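Local coordinates for TT1561 protein (Thermus thermophilus, PDB 1UF3) that is of unknown function but binds calcium ions and is probably a phosphoesterase of the calcineurin-like metallophosphoesterase superfamily, at residues Y149-H161 / V172-V186. Residues are numbered along the deposited sequence; the frame is centred on the assembly and turned at random.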
loop_
_atom_site.group_PDB
_atom_site.type_symbol
_atom_site.label_atom_id
_atom_site.label_comp_id
_atom_site.label_asym_id
_atom_site.label_seq_id
_atom_site.Cartn_x
_atom_site.Cartn_y
_atom_site.Cartn_z
ATOM N N TYR A 149 0.304 -19.085 22.407
ATOM C CA TYR A 149 -0.061 -18.785 21.034
ATOM C C TYR A 149 -1.413 -19.380 20.667
ATOM O O TYR A 149 -1.691 -20.516 20.990
ATOM C CB TYR A 149 0.974 -19.355 20.048
ATOM C CG TYR A 149 2.368 -18.746 20.094
ATOM C CD1 TYR A 149 3.398 -19.353 20.801
ATOM C CD2 TYR A 149 2.649 -17.580 19.405
ATOM C CE1 TYR A 149 4.672 -18.817 20.816
ATOM C CE2 TYR A 149 3.918 -17.033 19.413
ATOM C CZ TYR A 149 4.923 -17.652 20.113
ATOM O OH TYR A 149 6.190 -17.107 20.080
ATOM N N PRO A 150 -2.290 -18.593 20.035
ATOM C CA PRO A 150 -3.576 -19.166 19.640
ATOM C C PRO A 150 -3.168 -20.221 18.579
ATOM O O PRO A 150 -2.318 -19.930 17.724
ATOM C CB PRO A 150 -4.291 -17.992 18.985
ATOM C CG PRO A 150 -3.682 -16.772 19.690
ATOM C CD PRO A 150 -2.246 -17.130 19.818
ATOM N N LYS A 151 -3.751 -21.421 18.624
ATOM C CA LYS A 151 -3.409 -22.487 17.660
ATOM C C LYS A 151 -4.419 -22.743 16.535
ATOM O O LYS A 151 -5.636 -22.586 16.721
ATOM C CB LYS A 151 -3.170 -23.805 18.397
ATOM C CG LYS A 151 -2.026 -23.768 19.401
ATOM C CD LYS A 151 -2.018 -25.016 20.274
ATOM C CE LYS A 151 -1.088 -24.875 21.464
ATOM N NZ LYS A 151 -1.222 -25.984 22.463
ATOM N N ILE A 152 -3.899 -23.105 15.357
ATOM C CA ILE A 152 -4.719 -23.442 14.184
ATOM C C ILE A 152 -4.243 -24.838 13.771
ATOM O O ILE A 152 -3.063 -25.031 13.451
ATOM C CB ILE A 152 -4.503 -22.461 13.009
ATOM C CG1 ILE A 152 -5.006 -21.060 13.391
ATOM C CG2 ILE A 152 -5.244 -22.977 11.751
ATOM C CD1 ILE A 152 -4.993 -20.031 12.266
ATOM N N PHE A 153 -5.150 -25.814 13.831
ATOM C CA PHE A 153 -4.834 -27.197 13.500
ATOM C C PHE A 153 -5.415 -27.606 12.160
ATOM O O PHE A 153 -6.507 -27.194 11.802
ATOM C CB PHE A 153 -5.400 -28.172 14.558
ATOM C CG PHE A 153 -4.654 -28.194 15.876
ATOM C CD1 PHE A 153 -3.501 -27.431 16.086
ATOM C CD2 PHE A 153 -5.098 -29.005 16.900
ATOM C CE1 PHE A 153 -2.820 -27.491 17.289
ATOM C CE2 PHE A 153 -4.416 -29.072 18.117
ATOM C CZ PHE A 153 -3.281 -28.317 18.310
ATOM N N LEU A 154 -4.678 -28.434 11.431
ATOM C CA LEU A 154 -5.148 -28.955 10.143
ATOM C C LEU A 154 -5.144 -30.474 10.241
ATOM O O LEU A 154 -4.127 -31.078 10.532
ATOM C CB LEU A 154 -4.238 -28.516 8.986
ATOM C CG LEU A 154 -4.635 -27.222 8.275
ATOM C CD1 LEU A 154 -4.336 -26.032 9.192
ATOM C CD2 LEU A 154 -3.878 -27.099 6.951
ATOM N N PHE A 155 -6.291 -31.098 10.037
ATOM C CA PHE A 155 -6.361 -32.563 10.091
ATOM C C PHE A 155 -7.175 -33.025 8.897
ATOM O O PHE A 155 -8.003 -32.280 8.351
ATOM C CB PHE A 155 -7.144 -33.092 11.300
ATOM C CG PHE A 155 -6.568 -32.761 12.621
ATOM C CD1 PHE A 155 -7.343 -32.060 13.558
ATOM C CD2 PHE A 155 -5.329 -33.252 12.996
ATOM C CE1 PHE A 155 -6.889 -31.874 14.842
ATOM C CE2 PHE A 155 -4.865 -33.070 14.270
ATOM C CZ PHE A 155 -5.653 -32.376 15.210
ATOM N N HIS A 156 -6.959 -34.267 8.503
ATOM C CA HIS A 156 -7.782 -34.772 7.436
ATOM C C HIS A 156 -9.020 -35.388 8.124
ATOM O O HIS A 156 -10.156 -35.131 7.737
ATOM C CB HIS A 156 -7.067 -35.832 6.628
ATOM C CG HIS A 156 -7.936 -36.419 5.565
ATOM N ND1 HIS A 156 -8.794 -37.473 5.808
ATOM C CD2 HIS A 156 -8.181 -36.015 4.297
ATOM C CE1 HIS A 156 -9.531 -37.689 4.731
ATOM N NE2 HIS A 156 -9.179 -36.816 3.801
ATOM N N THR A 157 -8.759 -36.167 9.164
ATOM C CA THR A 157 -9.750 -36.882 9.947
ATOM C C THR A 157 -10.668 -35.984 10.780
ATOM O O THR A 157 -10.201 -35.165 11.566
ATOM C CB THR A 157 -9.017 -37.869 10.857
ATOM O OG1 THR A 157 -8.293 -38.790 10.033
ATOM C CG2 THR A 157 -9.985 -38.633 11.771
HETATM N N MSE A 158 -11.976 -36.134 10.594
HETATM C CA MSE A 158 -12.963 -35.340 11.329
HETATM C C MSE A 158 -13.131 -35.793 12.766
HETATM O O MSE A 158 -13.070 -36.986 13.063
HETATM C CB MSE A 158 -14.331 -35.445 10.673
HETATM C CG MSE A 158 -14.510 -34.675 9.419
HETATM SE SE MSE A 158 -16.409 -34.368 9.160
HETATM C CE MSE A 158 -16.774 -33.444 10.809
ATOM N N PRO A 159 -13.357 -34.844 13.685
ATOM C CA PRO A 159 -13.543 -35.227 15.087
ATOM C C PRO A 159 -15.001 -35.654 15.306
ATOM O O PRO A 159 -15.893 -35.279 14.550
ATOM C CB PRO A 159 -13.218 -33.945 15.838
ATOM C CG PRO A 159 -13.753 -32.899 14.904
ATOM C CD PRO A 159 -13.251 -33.380 13.559
ATOM N N TYR A 160 -15.231 -36.464 16.326
ATOM C CA TYR A 160 -16.583 -36.889 16.639
ATOM C C TYR A 160 -17.289 -35.650 17.158
ATOM O O TYR A 160 -16.761 -34.969 18.045
ATOM C CB TYR A 160 -16.562 -37.927 17.740
ATOM C CG TYR A 160 -17.915 -38.105 18.367
ATOM C CD1 TYR A 160 -18.879 -38.903 17.753
ATOM C CD2 TYR A 160 -18.235 -37.477 19.573
ATOM C CE1 TYR A 160 -20.138 -39.087 18.324
ATOM C CE2 TYR A 160 -19.498 -37.647 20.160
ATOM C CZ TYR A 160 -20.444 -38.461 19.526
ATOM O OH TYR A 160 -21.690 -38.661 20.084
ATOM N N HIS A 161 -18.470 -35.364 16.618
ATOM C CA HIS A 161 -19.248 -34.192 17.010
ATOM C C HIS A 161 -20.688 -34.424 16.572
ATOM O O HIS A 161 -20.969 -34.543 15.376
ATOM C CB HIS A 161 -18.704 -32.935 16.315
ATOM C CG HIS A 161 -19.312 -31.655 16.804
ATOM N ND1 HIS A 161 -20.590 -31.262 16.479
ATOM C CD2 HIS A 161 -18.820 -30.691 17.620
ATOM C CE1 HIS A 161 -20.864 -30.114 17.074
ATOM N NE2 HIS A 161 -19.807 -29.746 17.773
ATOM N N VAL A 172 -9.562 -37.668 17.898
ATOM C CA VAL A 172 -9.293 -36.359 17.330
ATOM C C VAL A 172 -10.032 -35.303 18.154
ATOM O O VAL A 172 -9.495 -34.230 18.433
ATOM C CB VAL A 172 -9.719 -36.301 15.863
ATOM C CG1 VAL A 172 -9.670 -34.878 15.361
ATOM C CG2 VAL A 172 -8.785 -37.186 15.032
ATOM N N ALA A 173 -11.262 -35.616 18.549
ATOM C CA ALA A 173 -12.049 -34.704 19.360
ATOM C C ALA A 173 -11.267 -34.450 20.643
ATOM O O ALA A 173 -11.201 -33.314 21.129
ATOM C CB ALA A 173 -13.403 -35.325 19.685
ATOM N N HIS A 174 -10.669 -35.522 21.164
ATOM C CA HIS A 174 -9.889 -35.477 22.394
ATOM C C HIS A 174 -8.638 -34.584 22.268
ATOM O O HIS A 174 -8.284 -33.874 23.215
ATOM C CB HIS A 174 -9.514 -36.906 22.808
ATOM C CG HIS A 174 -8.809 -36.992 24.127
ATOM N ND1 HIS A 174 -7.461 -37.272 24.235
ATOM C CD2 HIS A 174 -9.260 -36.813 25.393
ATOM C CE1 HIS A 174 -7.113 -37.258 25.512
ATOM N NE2 HIS A 174 -8.186 -36.981 26.236
ATOM N N LEU A 175 -7.996 -34.604 21.102
ATOM C CA LEU A 175 -6.802 -33.780 20.851
ATOM C C LEU A 175 -7.256 -32.327 20.796
ATOM O O LEU A 175 -6.582 -31.424 21.275
ATOM C CB LEU A 175 -6.158 -34.136 19.505
ATOM C CG LEU A 175 -5.640 -35.548 19.209
ATOM C CD1 LEU A 175 -5.333 -35.664 17.704
ATOM C CD2 LEU A 175 -4.400 -35.848 20.045
ATOM N N ILE A 176 -8.402 -32.096 20.180
ATOM C CA ILE A 176 -8.909 -30.743 20.101
ATOM C C ILE A 176 -9.245 -30.250 21.510
ATOM O O ILE A 176 -8.927 -29.112 21.865
ATOM C CB ILE A 176 -10.130 -30.680 19.189
ATOM C CG1 ILE A 176 -9.704 -31.070 17.768
ATOM C CG2 ILE A 176 -10.743 -29.293 19.233
ATOM C CD1 ILE A 176 -10.789 -30.989 16.748
ATOM N N LYS A 177 -9.844 -31.113 22.331
ATOM C CA LYS A 177 -10.199 -30.712 23.688
ATOM C C LYS A 177 -8.956 -30.465 24.544
ATOM O O LYS A 177 -8.956 -29.600 25.418
ATOM C CB LYS A 177 -11.080 -31.777 24.356
ATOM C CG LYS A 177 -12.509 -31.833 23.821
ATOM C CD LYS A 177 -13.326 -32.915 24.532
ATOM C CE LYS A 177 -14.732 -33.005 23.960
ATOM N NZ LYS A 177 -15.662 -33.728 24.882
ATOM N N THR A 178 -7.894 -31.221 24.291
ATOM C CA THR A 178 -6.656 -31.055 25.058
ATOM C C THR A 178 -5.873 -29.781 24.678
ATOM O O THR A 178 -5.424 -29.030 25.544
ATOM C CB THR A 178 -5.744 -32.283 24.870
ATOM O OG1 THR A 178 -6.473 -33.472 25.207
ATOM C CG2 THR A 178 -4.517 -32.190 25.763
ATOM N N HIS A 179 -5.717 -29.539 23.383
ATOM C CA HIS A 179 -4.966 -28.375 22.906
ATOM C C HIS A 179 -5.754 -27.076 22.812
ATOM O O HIS A 179 -5.172 -25.993 22.689
ATOM C CB HIS A 179 -4.345 -28.701 21.549
ATOM C CG HIS A 179 -3.054 -29.450 21.650
ATOM N ND1 HIS A 179 -1.848 -28.821 21.903
ATOM C CD2 HIS A 179 -2.797 -30.780 21.659
ATOM C CE1 HIS A 179 -0.910 -29.735 22.075
ATOM N NE2 HIS A 179 -1.458 -30.930 21.934
ATOM N N ASN A 180 -7.077 -27.184 22.852
ATOM C CA ASN A 180 -7.931 -26.021 22.768
ATOM C C ASN A 180 -7.558 -25.055 21.653
ATOM O O ASN A 180 -7.427 -23.841 21.874
ATOM C CB ASN A 180 -7.936 -25.309 24.117
ATOM C CG ASN A 180 -8.592 -26.153 25.196
ATOM O OD1 ASN A 180 -9.794 -26.444 25.124
ATOM N ND2 ASN A 180 -7.811 -26.567 26.188
ATOM N N PRO A 181 -7.394 -25.577 20.428
ATOM C CA PRO A 181 -7.042 -24.680 19.329
ATOM C C PRO A 181 -8.161 -23.728 19.047
ATOM O O PRO A 181 -9.328 -24.016 19.329
ATOM C CB PRO A 181 -6.809 -25.626 18.153
ATOM C CG PRO A 181 -7.716 -26.826 18.499
ATOM C CD PRO A 181 -7.454 -26.987 19.977
ATOM N N LEU A 182 -7.795 -22.597 18.471
ATOM C CA LEU A 182 -8.723 -21.576 18.093
ATOM C C LEU A 182 -9.535 -21.999 16.876
ATOM O O LEU A 182 -10.741 -21.757 16.812
ATOM C CB LEU A 182 -7.964 -20.310 17.763
ATOM C CG LEU A 182 -8.838 -19.183 17.259
ATOM C CD1 LEU A 182 -9.627 -18.660 18.438
ATOM C CD2 LEU A 182 -7.969 -18.063 16.660
ATOM N N LEU A 183 -8.859 -22.584 15.890
ATOM C CA LEU A 183 -9.510 -23.053 14.669
ATOM C C LEU A 183 -8.987 -24.441 14.331
ATOM O O LEU A 183 -7.820 -24.757 14.562
ATOM C CB LEU A 183 -9.254 -22.099 13.496
ATOM C CG LEU A 183 -9.421 -22.663 12.071
ATOM C CD1 LEU A 183 -10.916 -22.956 11.773
ATOM C CD2 LEU A 183 -8.862 -21.680 11.062
ATOM N N VAL A 184 -9.879 -25.286 13.831
ATOM C CA VAL A 184 -9.528 -26.638 13.424
ATOM C C VAL A 184 -10.165 -26.796 12.048
ATOM O O VAL A 184 -11.385 -26.600 11.883
ATOM C CB VAL A 184 -10.127 -27.715 14.371
ATOM C CG1 VAL A 184 -9.724 -29.137 13.890
ATOM C CG2 VAL A 184 -9.633 -27.501 15.785
ATOM N N LEU A 185 -9.350 -27.094 11.049
ATOM C CA LEU A 185 -9.871 -27.301 9.700
ATOM C C LEU A 185 -9.805 -28.808 9.390
ATOM O O LEU A 185 -8.785 -29.458 9.648
ATOM C CB LEU A 185 -9.034 -26.518 8.675
ATOM C CG LEU A 185 -9.384 -25.036 8.476
ATOM C CD1 LEU A 185 -8.305 -24.342 7.651
ATOM C CD2 LEU A 185 -10.724 -24.923 7.755
ATOM N N VAL A 186 -10.884 -29.377 8.862
ATOM C CA VAL A 186 -10.859 -30.814 8.534
ATOM C C VAL A 186 -11.413 -31.065 7.135
ATOM O O VAL A 186 -12.125 -30.244 6.568
ATOM C CB VAL A 186 -11.675 -31.673 9.572
ATOM C CG1 VAL A 186 -11.039 -31.592 10.949
ATOM C CG2 VAL A 186 -13.135 -31.205 9.611
HETATM O O HOH W 1 -5.378 -21.891 20.751
#
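Phe153 reaches from strand 151-155 to His179 and Pro181 in a beta-alpha-beta crossover, in which helix 170-179 packs antiparallel over one face of the sheet and strand 183-186 returns parallel to the first. Parallel pairing runs from Phe153 N to Leu183 O (3.0 Å), then Leu185 N to Phe153 O, then Phe155 N to Leu185 O, the last nearly straight at 174°. Followed outward, Phe153 CB lies 4.2 Å from Leu183 O; CG and CD2 meet Pro181 CB and CG, and CE2 and CZ end against His179 CB and CG. Pro181 CB sits over the ring's centre as a CH-pi contact, while the ring edge turns toward the His179 face, offset, planes at 64°. With CG anti to the carbonyl carbon (chi1 -61°) and an extended chain beyond, Lys151 sends NZ to His179 ND1 (3.0 Å), in the imidazole plane. Trp144 stacks on His179 and makes a cation-pi contact with Lys151. A leucine in place of His179 would probably leave the Lys151 ammonium without its ring nitrogen and Phe153 without its edge-to-face partner. Farther along, Phe155 slots among Val172, Leu175, Ile176 and Val184, with CD1 3.8 Å from Val184 CG1. Past the strand, Pro159 CB touches Val172 CG1 at 3.7 Å, and its CD rests on Val186 CG1.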